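Local structure of 8-amino-8-demethylriboflavin N,N-dimethyltransferase (Streptomyces davawensis, 4D7K) at residues A[45-49]-A[81-85]; A[100-104]-A[157-162]; A[128-132]-A[303-307]; A[285-290]-A[310-316]; A[291-295]-A[334-338]. The protein catalyses the two successive S-adenosylmethionine-dependent N-methylations that turn 8-amino-8-demethylriboflavin into the antibiotic roseoflavin. One frame throughout, in Å; residues are numbered along the deposited sequence.

In the fold
Contact 1 lies in the N-terminal dimerisation domain, with its centre about 51 Å from that of contact 4 across the centre of the chain. Contact 2 sits near that centre. Contacts 3, 4 and 5 follow helix 293-305 and its connections: contact 5 holds its first turn, contact 3 its last, and contact 4 joins the loop before it to the start of helix 313-322. Contacts 4 and 5, with centres about 11 Å apart, touch directly, D285 O lying 2.8 Å from A338 N. Contacts 2, 3, 4 and 5 all reach the second subunit. None of the five includes the predicted S-adenosylmethionine-binding residues D209, G235, D236 and F237.

Contact 1: residues A[45-49]-A[81-85]; sequences GPRTT and EDSFE
T49 and D82 meet at an oblique angle, the threonine hydroxyl reaching over the acid: OG1 donates to OD1 of D82 at 2.8 Å, arriving 55° out of the carboxylate plane. T49 can do this because its OG1 stands beside its own backbone N (chi1 -57°), on the side where D82 lies. Its backbone helps too, since T49 N bonds D82 O at 3.0 Å, so one short residue grips both ends of the aspartate. The second carboxylate oxygen forms a salt bridge with R64, which ties the pair to helix 60-72. F84 turns the edge of its ring to this hydroxyl, CE1 lying 3.6 Å from T49 OG1 near the ring plane, while the ring packs on L67.

At the other end P46 and E85 run side by side, pointing the same way, with P46 CG 3.4 Å from E85 OE1; E85 OE2 is paired with R77. The backbone ladder begins at R47, the hydrogen-bonded partner of F84: R47 N and O bond F84 O at 3.3 Å and F84 N at 3.0 Å. Between the two ends, T48 CG2 packs 3.5 Å from S83 OG, while T48, at the N-cap position, reaches forward with OG1 to D51 N and caps helix 49-56. Positive phi at G45, an angle glycine tolerates, leads the chain in.

A short strand 47-48 laid antiparallel on strand 83-86, itself paired with 76-79 after helix 60-72, resembles the small sheet of a winged helix, consistent with this domain's place in the helix-turn-helix clan.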
# COMPACT_ATOMS: atom_id res chain seq x y z
N GLY A 45 -6.87 -11.02 26.05
CA GLY A 45 -8.04 -10.22 26.37
C GLY A 45 -7.80 -8.73 26.27
O GLY A 45 -6.68 -8.29 25.98
N PRO A 46 -8.84 -7.92 26.52
CA PRO A 46 -8.79 -6.48 26.29
C PRO A 46 -7.88 -5.74 27.28
O PRO A 46 -7.70 -6.18 28.41
CB PRO A 46 -10.25 -6.03 26.47
CG PRO A 46 -11.05 -7.29 26.65
CD PRO A 46 -10.11 -8.33 27.15
N ARG A 47 -7.32 -4.63 26.82
CA ARG A 47 -6.50 -3.77 27.66
C ARG A 47 -6.87 -2.32 27.39
O ARG A 47 -7.30 -1.98 26.29
CB ARG A 47 -5.01 -4.00 27.40
CG ARG A 47 -4.54 -5.44 27.54
CD ARG A 47 -4.47 -5.86 29.00
NE ARG A 47 -3.55 -5.03 29.76
CZ ARG A 47 -3.48 -5.01 31.09
NH1 ARG A 47 -4.30 -5.78 31.80
NH2 ARG A 47 -2.61 -4.23 31.70
N THR A 48 -6.68 -1.45 28.37
CA THR A 48 -6.96 -0.05 28.16
C THR A 48 -5.79 0.62 27.44
O THR A 48 -4.69 0.07 27.36
CB THR A 48 -7.21 0.67 29.48
OG1 THR A 48 -5.97 0.78 30.19
CG2 THR A 48 -8.22 -0.10 30.32
N THR A 49 -6.04 1.82 26.92
CA THR A 49 -4.99 2.61 26.29
C THR A 49 -3.83 2.87 27.25
O THR A 49 -2.67 2.71 26.88
CB THR A 49 -5.54 3.96 25.79
OG1 THR A 49 -6.62 3.73 24.88
CG2 THR A 49 -4.45 4.74 25.07
N GLU A 81 -14.76 1.66 27.95
CA GLU A 81 -13.75 2.14 28.90
C GLU A 81 -12.37 2.24 28.25
O GLU A 81 -11.38 1.76 28.79
CB GLU A 81 -13.70 1.25 30.14
CG GLU A 81 -15.05 1.06 30.81
CD GLU A 81 -15.82 2.36 30.96
OE1 GLU A 81 -15.29 3.31 31.58
OE2 GLU A 81 -16.95 2.45 30.43
N ASP A 82 -12.33 2.89 27.08
CA ASP A 82 -11.08 3.21 26.39
C ASP A 82 -10.17 1.99 26.22
O ASP A 82 -9.00 2.02 26.59
CB ASP A 82 -10.34 4.33 27.13
CG ASP A 82 -9.24 4.97 26.31
OD1 ASP A 82 -9.22 4.76 25.08
OD2 ASP A 82 -8.39 5.68 26.90
N SER A 83 -10.73 0.91 25.67
CA SER A 83 -10.00 -0.34 25.54
C SER A 83 -9.99 -0.87 24.12
O SER A 83 -10.76 -0.41 23.27
CB SER A 83 -10.59 -1.40 26.48
OG SER A 83 -10.45 -1.02 27.84
N PHE A 84 -9.12 -1.84 23.86
CA PHE A 84 -9.07 -2.48 22.55
C PHE A 84 -8.87 -3.98 22.71
O PHE A 84 -8.29 -4.43 23.69
CB PHE A 84 -7.95 -1.87 21.70
CG PHE A 84 -8.15 -0.41 21.41
CD1 PHE A 84 -7.70 0.56 22.29
CD2 PHE A 84 -8.82 -0.01 20.26
CE1 PHE A 84 -7.90 1.90 22.03
CE2 PHE A 84 -9.03 1.34 20.00
CZ PHE A 84 -8.56 2.29 20.88
N GLU A 85 -9.37 -4.74 21.74
CA GLU A 85 -9.14 -6.17 21.72
C GLU A 85 -8.96 -6.64 20.29
O GLU A 85 -9.12 -5.86 19.35
CB GLU A 85 -10.28 -6.93 22.41
CG GLU A 85 -11.61 -6.91 21.69
CD GLU A 85 -12.68 -7.68 22.45
OE1 GLU A 85 -12.49 -7.89 23.67
OE2 GLU A 85 -13.70 -8.08 21.84

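Contact 2: residues A[100-104]-A[157-162]; sequences SMRGM and AAMVEF
E161 reaches out of helix 149-165 and spends both carboxylate oxygens on two consecutive backbone N-H groups in the first turn of another helix. OE2 accepts from G103 N at 2.8 Å and OE1 from M104 N at 2.7 Å, each through its syn lone pair, so the flat acid is held like a fork across the peptide chain. A glutamate extended beyond CG has the length for this, and glycine at 103 suits the spot: its backbone lies so near A157, A158 and the carboxylate that a CB would collide.

The arrangement joins helix 102-107, at the start of which M101 holds the N-cap position, to helix 149-165 of the methyltransferase domain. Just upstream S100 makes an ST turn, its OG accepting from R102 N at 3.2 Å. The buried negative charge faces the positive end of the helix dipole, which probably favours the ionised form of E161.

Beside the acid, M104 and F162 cross in a Met-aromatic contact: SD is 4.9 Å from the ring centroid, 49° off its normal, and CE approaches CE1 at 3.5 Å. Flexible methionine follows the ring by bending at its third torsion (64°). Y18 of the second subunit packs against both M104 and F162.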
# COMPACT_ATOMS: atom_id res chain seq x y z
N SER A 100 -0.23 -17.83 11.14
CA SER A 100 0.25 -16.45 11.25
C SER A 100 0.61 -15.83 9.90
O SER A 100 1.02 -16.53 8.98
CB SER A 100 1.47 -16.38 12.17
OG SER A 100 2.18 -15.17 11.98
N MET A 101 0.44 -14.51 9.81
CA MET A 101 0.79 -13.77 8.61
C MET A 101 1.53 -12.49 8.98
O MET A 101 1.50 -11.50 8.26
CB MET A 101 -0.47 -13.45 7.79
CG MET A 101 -1.09 -14.70 7.15
SD MET A 101 -2.63 -14.42 6.26
CE MET A 101 -2.03 -13.57 4.80
N ARG A 102 2.20 -12.53 10.14
CA ARG A 102 2.93 -11.38 10.65
C ARG A 102 4.16 -11.11 9.80
O ARG A 102 4.57 -9.97 9.64
CB ARG A 102 3.33 -11.60 12.11
CG ARG A 102 3.96 -10.38 12.78
CD ARG A 102 4.46 -10.69 14.18
NE ARG A 102 5.03 -9.50 14.81
CZ ARG A 102 6.25 -9.03 14.56
NH1 ARG A 102 7.04 -9.65 13.69
NH2 ARG A 102 6.68 -7.94 15.18
N GLY A 103 4.73 -12.19 9.27
CA GLY A 103 5.95 -12.09 8.48
C GLY A 103 5.82 -11.21 7.25
O GLY A 103 6.60 -10.28 7.06
N MET A 104 4.83 -11.50 6.42
CA MET A 104 4.64 -10.74 5.19
C MET A 104 4.18 -9.31 5.47
O MET A 104 4.44 -8.40 4.68
CB MET A 104 3.64 -11.44 4.27
CG MET A 104 2.19 -11.29 4.70
SD MET A 104 1.03 -11.84 3.44
CE MET A 104 1.43 -13.59 3.35
N ALA A 157 9.49 -16.11 7.77
CA ALA A 157 8.08 -16.30 8.08
C ALA A 157 7.23 -15.95 6.86
O ALA A 157 6.29 -16.67 6.54
CB ALA A 157 7.68 -15.46 9.27
N ALA A 158 7.57 -14.85 6.20
CA ALA A 158 6.88 -14.43 4.99
C ALA A 158 6.87 -15.54 3.93
O ALA A 158 5.83 -15.82 3.34
CB ALA A 158 7.52 -13.18 4.42
N MET A 159 8.02 -16.18 3.72
CA MET A 159 8.15 -17.26 2.74
C MET A 159 7.34 -18.49 3.13
O MET A 159 6.80 -19.19 2.26
CB MET A 159 9.62 -17.67 2.57
CG MET A 159 10.50 -16.60 1.94
SD MET A 159 9.89 -16.12 0.31
CE MET A 159 9.36 -14.44 0.63
N VAL A 160 7.25 -18.77 4.43
CA VAL A 160 6.42 -19.87 4.91
C VAL A 160 4.95 -19.53 4.67
O VAL A 160 4.17 -20.39 4.25
CB VAL A 160 6.65 -20.15 6.42
CG1 VAL A 160 5.59 -21.10 6.97
CG2 VAL A 160 8.06 -20.69 6.64
N GLU A 161 4.59 -18.27 4.91
CA GLU A 161 3.21 -17.81 4.76
C GLU A 161 2.73 -17.86 3.30
O GLU A 161 1.62 -18.31 3.03
CB GLU A 161 3.08 -16.39 5.31
CG GLU A 161 3.29 -16.32 6.82
CD GLU A 161 3.71 -14.95 7.31
OE1 GLU A 161 3.74 -14.01 6.50
OE2 GLU A 161 4.00 -14.81 8.52
N PHE A 162 3.57 -17.41 2.38
CA PHE A 162 3.25 -17.48 0.95
C PHE A 162 3.10 -18.93 0.50
O PHE A 162 2.26 -19.24 -0.34
CB PHE A 162 4.32 -16.77 0.12
CG PHE A 162 4.30 -15.27 0.24
CD1 PHE A 162 3.11 -14.57 0.18
CD2 PHE A 162 5.47 -14.56 0.42
CE1 PHE A 162 3.09 -13.19 0.29
CE2 PHE A 162 5.46 -13.19 0.54
CZ PHE A 162 4.27 -12.50 0.47

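Contact 3: residues A[128-132]-A[303-307]; sequences VPAFQ and LVLVE
F131 N donates to V304 O at 2.8 Å with an N-H...O angle of 155°, and this bond fastens helix 131-134 to the C-terminal part of helix 293-305. Small A130 lets the backbones approach, its CB resting 4.1 Å from V304 CG1. P129 supplies a rigid apolar flank: CB touches V306 O at 3.5 Å, and CG meets E307 CB at 4.0 Å. A water takes a hydrogen bond from Q132 NE2 at 3.2 Å and gives one to L305 O at 2.6 Å, bridging a distance the amide alone does not span.

With CG anti to the backbone N (chi1 -171°), F131 sends its ring past L305, CD2 to CD2 4.3 Å, at an oblique angle. The ring is placed by H135, stacked on it, and F142, edge-to-face. Behind V304 stand L120, A116 and Y117 of the preceding helices. R62 of the second subunit packs on P129 and donates to L303 O.

Carbonyls in the last turn of a helix lack the usual in-helix N-H partner. Here three in a row, from L303 to L305, find donors outside: an arginine of the other subunit, a backbone amide and a water.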
# COMPACT_ATOMS: atom_id res chain seq x y z
N VAL A 128 20.27 -2.55 -12.26
CA VAL A 128 20.61 -3.18 -11.00
C VAL A 128 19.36 -3.37 -10.14
O VAL A 128 18.50 -2.48 -10.09
CB VAL A 128 21.65 -2.33 -10.23
CG1 VAL A 128 21.97 -2.96 -8.88
CG2 VAL A 128 22.92 -2.17 -11.06
N PRO A 129 19.22 -4.55 -9.51
CA PRO A 129 18.15 -4.75 -8.53
C PRO A 129 18.12 -3.61 -7.52
O PRO A 129 19.18 -3.17 -7.05
CB PRO A 129 18.53 -6.08 -7.85
CG PRO A 129 19.78 -6.58 -8.57
CD PRO A 129 19.92 -5.80 -9.83
N ALA A 130 16.93 -3.12 -7.22
CA ALA A 130 16.77 -1.91 -6.42
C ALA A 130 17.40 -2.01 -5.03
O ALA A 130 18.01 -1.05 -4.56
CB ALA A 130 15.30 -1.56 -6.29
N PHE A 131 17.27 -3.17 -4.40
CA PHE A 131 17.81 -3.37 -3.06
C PHE A 131 19.32 -3.16 -3.04
O PHE A 131 19.87 -2.62 -2.07
CB PHE A 131 17.47 -4.77 -2.54
CG PHE A 131 17.81 -4.99 -1.09
CD1 PHE A 131 19.08 -5.37 -0.71
CD2 PHE A 131 16.84 -4.82 -0.11
CE1 PHE A 131 19.40 -5.57 0.63
CE2 PHE A 131 17.14 -5.01 1.23
CZ PHE A 131 18.43 -5.39 1.60
N GLN A 132 20.00 -3.57 -4.11
CA GLN A 132 21.45 -3.47 -4.16
C GLN A 132 21.94 -2.07 -4.52
O GLN A 132 23.14 -1.81 -4.53
CB GLN A 132 22.01 -4.48 -5.17
CG GLN A 132 21.66 -5.92 -4.84
CD GLN A 132 22.26 -6.90 -5.83
OE1 GLN A 132 23.22 -6.58 -6.55
NE2 GLN A 132 21.70 -8.11 -5.89
N LEU A 303 12.13 -7.86 -9.18
CA LEU A 303 12.80 -6.70 -9.74
C LEU A 303 13.46 -5.85 -8.65
O LEU A 303 14.54 -5.29 -8.84
CB LEU A 303 11.81 -5.85 -10.54
CG LEU A 303 12.32 -4.99 -11.69
CD1 LEU A 303 11.21 -4.77 -12.68
CD2 LEU A 303 12.83 -3.66 -11.17
N VAL A 304 12.79 -5.76 -7.50
CA VAL A 304 13.26 -4.92 -6.41
C VAL A 304 14.32 -5.62 -5.56
O VAL A 304 15.33 -5.02 -5.21
CB VAL A 304 12.08 -4.49 -5.51
CG1 VAL A 304 12.58 -3.85 -4.23
CG2 VAL A 304 11.14 -3.55 -6.26
N LEU A 305 14.09 -6.89 -5.26
CA LEU A 305 14.88 -7.58 -4.24
C LEU A 305 16.07 -8.34 -4.79
O LEU A 305 17.19 -8.16 -4.32
CB LEU A 305 13.99 -8.55 -3.45
CG LEU A 305 12.89 -7.93 -2.60
CD1 LEU A 305 12.00 -9.01 -2.00
CD2 LEU A 305 13.48 -7.05 -1.50
N VAL A 306 15.84 -9.18 -5.79
CA VAL A 306 16.90 -10.07 -6.26
C VAL A 306 17.31 -9.82 -7.71
O VAL A 306 16.70 -9.01 -8.41
CB VAL A 306 16.47 -11.54 -6.13
CG1 VAL A 306 16.22 -11.87 -4.67
CG2 VAL A 306 15.23 -11.80 -6.95
N GLU A 307 18.35 -10.52 -8.15
CA GLU A 307 18.90 -10.33 -9.48
C GLU A 307 18.33 -11.35 -10.46
O GLU A 307 18.36 -11.14 -11.68
CB GLU A 307 20.43 -10.43 -9.43
CG GLU A 307 21.14 -9.89 -10.66
CD GLU A 307 21.46 -10.98 -11.66
OE1 GLU A 307 21.24 -12.17 -11.34
OE2 GLU A 307 21.93 -10.65 -12.77
O HOH W 1 19.55 -9.00 -3.72

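Contact 4: residues A[285-290]-A[310-316]; sequences DSVIGE and HRTRAQW
E290 and R313 bring their flat ends almost into one plane, only 5° apart, with a single guanidinium nitrogen serving both carboxylate oxygens: NH1 lies 2.8 Å from OE1 and 3.1 Å from OE2, the latter on its syn lone pair. Length makes this possible. The arginine runs extended from CG to NE, so its aliphatic part passes alongside OE2 before the charge is reached. A water links the same OE2 with I288 O and R313 N.

I288 fills the middle. CG1 stands beside its own N (chi1 -58°) and packs on H310 CB at 3.8 Å, while its CB meets T312 CG2 at 3.7 Å. That methyl is available because T312 turns OG1 inward to accept from Q315 N. Q315 OE1 in return accepts from T312 N at 2.7 Å, a capping box at the start of helix 313-322. A type II turn from V287 to E290, with glycine at the position of positive phi, swings E290 round to its arginine.

At the sheet end the H310 imidazole lies over S286, whose CB sits 4.0 Å below the ring centroid, 8° off the normal, in a CH-pi contact. D285 OD1 stands 3.0 Å from H310 ND1 and also accepts a bond from S286 N; E255, another acid, lies close by. A second water accepts from R311 N and W316 NE1 and donates to S286 O, so it joins the indole edge to the loop.

The chemistry is thus split: an ion pair at the partly exposed end, apolar packing between, and a water at the tryptophan end that joins backbone groups of both segments and the indole N-H.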
# COMPACT_ATOMS: atom_id res chain seq x y z
N ASP A 285 6.91 -22.67 -10.97
CA ASP A 285 7.40 -21.31 -11.15
C ASP A 285 6.32 -20.42 -11.76
O ASP A 285 5.25 -20.89 -12.14
CB ASP A 285 8.65 -21.30 -12.05
CG ASP A 285 9.53 -20.09 -11.82
OD1 ASP A 285 9.11 -19.14 -11.12
OD2 ASP A 285 10.66 -20.07 -12.36
N SER A 286 6.61 -19.12 -11.83
CA SER A 286 5.79 -18.20 -12.60
C SER A 286 6.39 -18.09 -14.00
O SER A 286 7.59 -17.86 -14.15
CB SER A 286 5.72 -16.83 -11.93
OG SER A 286 4.90 -15.94 -12.67
N VAL A 287 5.56 -18.26 -15.02
CA VAL A 287 6.06 -18.28 -16.39
C VAL A 287 5.65 -17.01 -17.14
O VAL A 287 4.46 -16.75 -17.34
CB VAL A 287 5.56 -19.52 -17.15
CG1 VAL A 287 6.04 -19.50 -18.59
CG2 VAL A 287 6.03 -20.78 -16.45
N ILE A 288 6.65 -16.23 -17.54
CA ILE A 288 6.42 -14.99 -18.28
C ILE A 288 5.63 -15.26 -19.55
O ILE A 288 6.01 -16.11 -20.36
CB ILE A 288 7.75 -14.30 -18.66
CG1 ILE A 288 8.58 -13.99 -17.41
CG2 ILE A 288 7.48 -13.03 -19.46
CD1 ILE A 288 7.96 -12.94 -16.52
N GLY A 289 4.52 -14.55 -19.71
CA GLY A 289 3.65 -14.72 -20.86
C GLY A 289 2.54 -15.71 -20.60
O GLY A 289 1.58 -15.80 -21.37
N GLU A 290 2.66 -16.46 -19.51
CA GLU A 290 1.65 -17.46 -19.16
C GLU A 290 1.37 -17.45 -17.67
O GLU A 290 1.26 -18.49 -17.02
CB GLU A 290 2.09 -18.85 -19.62
CG GLU A 290 2.21 -18.97 -21.14
CD GLU A 290 2.68 -20.33 -21.59
OE1 GLU A 290 2.03 -21.33 -21.23
OE2 GLU A 290 3.71 -20.40 -22.30
N HIS A 310 12.29 -14.60 -13.86
CA HIS A 310 11.44 -15.68 -14.36
C HIS A 310 11.71 -15.89 -15.84
O HIS A 310 12.16 -14.97 -16.53
CB HIS A 310 9.97 -15.37 -14.13
CG HIS A 310 9.59 -15.25 -12.69
ND1 HIS A 310 9.75 -16.29 -11.79
CD2 HIS A 310 9.04 -14.23 -11.98
CE1 HIS A 310 9.33 -15.91 -10.60
NE2 HIS A 310 8.90 -14.67 -10.69
N ARG A 311 11.45 -17.09 -16.33
CA ARG A 311 11.73 -17.41 -17.73
C ARG A 311 10.46 -17.56 -18.56
O ARG A 311 9.41 -17.97 -18.05
CB ARG A 311 12.58 -18.68 -17.82
CG ARG A 311 14.03 -18.52 -17.38
CD ARG A 311 14.79 -19.84 -17.51
NE ARG A 311 16.23 -19.71 -17.29
CZ ARG A 311 16.83 -19.90 -16.12
NH1 ARG A 311 16.11 -20.22 -15.05
NH2 ARG A 311 18.14 -19.77 -16.01
N THR A 312 10.55 -17.22 -19.84
CA THR A 312 9.46 -17.47 -20.78
C THR A 312 9.46 -18.94 -21.15
O THR A 312 10.38 -19.67 -20.78
CB THR A 312 9.59 -16.63 -22.06
OG1 THR A 312 10.75 -17.05 -22.79
CG2 THR A 312 9.70 -15.15 -21.74
N ARG A 313 8.45 -19.37 -21.89
CA ARG A 313 8.34 -20.76 -22.30
C ARG A 313 9.45 -21.14 -23.27
O ARG A 313 10.05 -22.21 -23.16
CB ARG A 313 6.98 -21.03 -22.95
CG ARG A 313 6.72 -22.50 -23.23
CD ARG A 313 5.47 -22.67 -24.07
NE ARG A 313 4.94 -24.03 -23.97
CZ ARG A 313 3.83 -24.35 -23.32
NH1 ARG A 313 3.11 -23.41 -22.72
NH2 ARG A 313 3.42 -25.62 -23.29
N ALA A 314 9.72 -20.25 -24.22
CA ALA A 314 10.76 -20.47 -25.21
C ALA A 314 12.12 -20.64 -24.53
O ALA A 314 12.92 -21.48 -24.93
CB ALA A 314 10.80 -19.33 -26.22
N GLN A 315 12.36 -19.84 -23.50
CA GLN A 315 13.59 -19.94 -22.73
C GLN A 315 13.69 -21.29 -22.03
O GLN A 315 14.75 -21.92 -22.01
CB GLN A 315 13.67 -18.80 -21.72
CG GLN A 315 13.92 -17.44 -22.34
CD GLN A 315 13.89 -16.32 -21.33
OE1 GLN A 315 12.95 -16.20 -20.54
NE2 GLN A 315 14.92 -15.48 -21.33
N TRP A 316 12.57 -21.74 -21.46
CA TRP A 316 12.52 -23.04 -20.79
C TRP A 316 12.72 -24.16 -21.79
O TRP A 316 13.40 -25.14 -21.50
CB TRP A 316 11.20 -23.22 -20.04
CG TRP A 316 11.17 -22.57 -18.69
CD1 TRP A 316 10.37 -21.54 -18.30
CD2 TRP A 316 11.97 -22.91 -17.55
NE1 TRP A 316 10.62 -21.22 -16.98
CE2 TRP A 316 11.60 -22.05 -16.50
CE3 TRP A 316 12.97 -23.87 -17.32
CZ2 TRP A 316 12.19 -22.10 -15.24
CZ3 TRP A 316 13.55 -23.93 -16.06
CH2 TRP A 316 13.16 -23.05 -15.04
O HOH W 2 9.87 -18.91 -15.13
O HOH W 3 5.54 -18.13 -22.32

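Contact 5: residues A[291-295]-A[334-338]; sequences TGELG and GDVWA
T291 and G292 lead into helix 293-305, and here they meet the turn between antiparallel strands 325-333 and 337-344, the last two of the seven-stranded sheet with the 3-2-1-4-5-7-6 order of class I methyltransferases. G292 holds the N-cap position.

Polar contacts come from two successive carbonyls of the turn. D335 O receives two weak backbone bonds, from G292 N at 3.0 Å and from G295 N at 3.4 Å, so one oxygen is shared by two N-H groups at the start of the helix, each weakly. Glycine fits both places: G292 lies so near D335 O, and G295 so near T291 OG1, that a CB on either would collide. D335 itself leads its carboxylate to the surface.

Apolar contacts adjoin these bonds. L294 swings its CG opposite its own N (chi1 -177°), crosses V336 obliquely and brings CD2 to 3.6 Å from V336 CG2. The other branch, V336 CG1, touches G295 CA at 4.0 Å and covers one face of the W337 ring, which F166 meets edge-to-face. A branched valine can thus serve helix and indole at once. L294 also packs on V22 of the second subunit, so the dimer interface reaches the first turn of the helix.

The shortest bond belongs to a side chain: T291 OG1 donates to V336 O at 2.8 Å, lying in the carbonyl plane on a lone pair, with a C=O...O angle of 115°.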
# COMPACT_ATOMS: atom_id res chain seq x y z
N THR A 291 1.27 -16.25 -17.12
CA THR A 291 0.85 -16.05 -15.75
C THR A 291 -0.31 -15.07 -15.76
O THR A 291 -0.56 -14.42 -16.78
CB THR A 291 2.00 -15.50 -14.87
OG1 THR A 291 1.57 -15.43 -13.51
CG2 THR A 291 2.42 -14.12 -15.35
N GLY A 292 -1.03 -14.97 -14.65
CA GLY A 292 -2.18 -14.08 -14.58
C GLY A 292 -1.74 -12.67 -14.24
O GLY A 292 -0.56 -12.42 -14.05
N GLU A 293 -2.70 -11.75 -14.16
CA GLU A 293 -2.42 -10.36 -13.84
C GLU A 293 -1.70 -10.19 -12.51
O GLU A 293 -0.87 -9.30 -12.34
CB GLU A 293 -3.72 -9.55 -13.83
CG GLU A 293 -4.55 -9.69 -15.09
CD GLU A 293 -3.79 -9.32 -16.34
OE1 GLU A 293 -3.24 -8.20 -16.40
OE2 GLU A 293 -3.73 -10.15 -17.28
N LEU A 294 -2.04 -11.05 -11.55
CA LEU A 294 -1.42 -10.99 -10.23
C LEU A 294 0.07 -11.30 -10.37
O LEU A 294 0.91 -10.62 -9.77
CB LEU A 294 -2.09 -11.97 -9.27
CG LEU A 294 -1.55 -11.93 -7.83
CD1 LEU A 294 -1.73 -10.54 -7.25
CD2 LEU A 294 -2.25 -12.97 -6.96
N GLY A 295 0.37 -12.32 -11.16
CA GLY A 295 1.74 -12.73 -11.41
C GLY A 295 2.58 -11.64 -12.03
O GLY A 295 3.73 -11.47 -11.66
N GLY A 334 -3.45 -21.45 -10.29
CA GLY A 334 -3.92 -20.17 -9.80
C GLY A 334 -3.52 -19.06 -10.75
O GLY A 334 -3.24 -19.31 -11.93
N ASP A 335 -3.48 -17.83 -10.26
CA ASP A 335 -3.25 -16.69 -11.12
C ASP A 335 -1.80 -16.22 -11.13
O ASP A 335 -1.47 -15.18 -11.70
CB ASP A 335 -4.16 -15.53 -10.70
CG ASP A 335 -5.62 -15.83 -10.95
OD1 ASP A 335 -5.93 -16.57 -11.91
OD2 ASP A 335 -6.47 -15.32 -10.18
N VAL A 336 -0.92 -17.00 -10.50
CA VAL A 336 0.49 -16.65 -10.49
C VAL A 336 1.35 -17.79 -10.98
O VAL A 336 2.04 -17.68 -12.00
CB VAL A 336 0.97 -16.27 -9.08
CG1 VAL A 336 2.45 -15.93 -9.11
CG2 VAL A 336 0.15 -15.11 -8.55
N TRP A 337 1.30 -18.89 -10.24
CA TRP A 337 2.22 -19.99 -10.44
C TRP A 337 1.72 -20.99 -11.47
O TRP A 337 0.56 -20.97 -11.87
CB TRP A 337 2.48 -20.70 -9.11
CG TRP A 337 2.77 -19.75 -8.00
CD1 TRP A 337 1.97 -19.47 -6.93
CD2 TRP A 337 3.94 -18.93 -7.84
NE1 TRP A 337 2.57 -18.54 -6.12
CE2 TRP A 337 3.78 -18.19 -6.66
CE3 TRP A 337 5.11 -18.76 -8.60
CZ2 TRP A 337 4.74 -17.29 -6.21
CZ3 TRP A 337 6.06 -17.86 -8.15
CH2 TRP A 337 5.87 -17.14 -6.96
N ALA A 338 2.62 -21.86 -11.91
CA ALA A 338 2.29 -22.88 -12.88
C ALA A 338 3.12 -24.13 -12.63
O ALA A 338 4.21 -24.05 -12.07
CB ALA A 338 2.51 -22.36 -14.29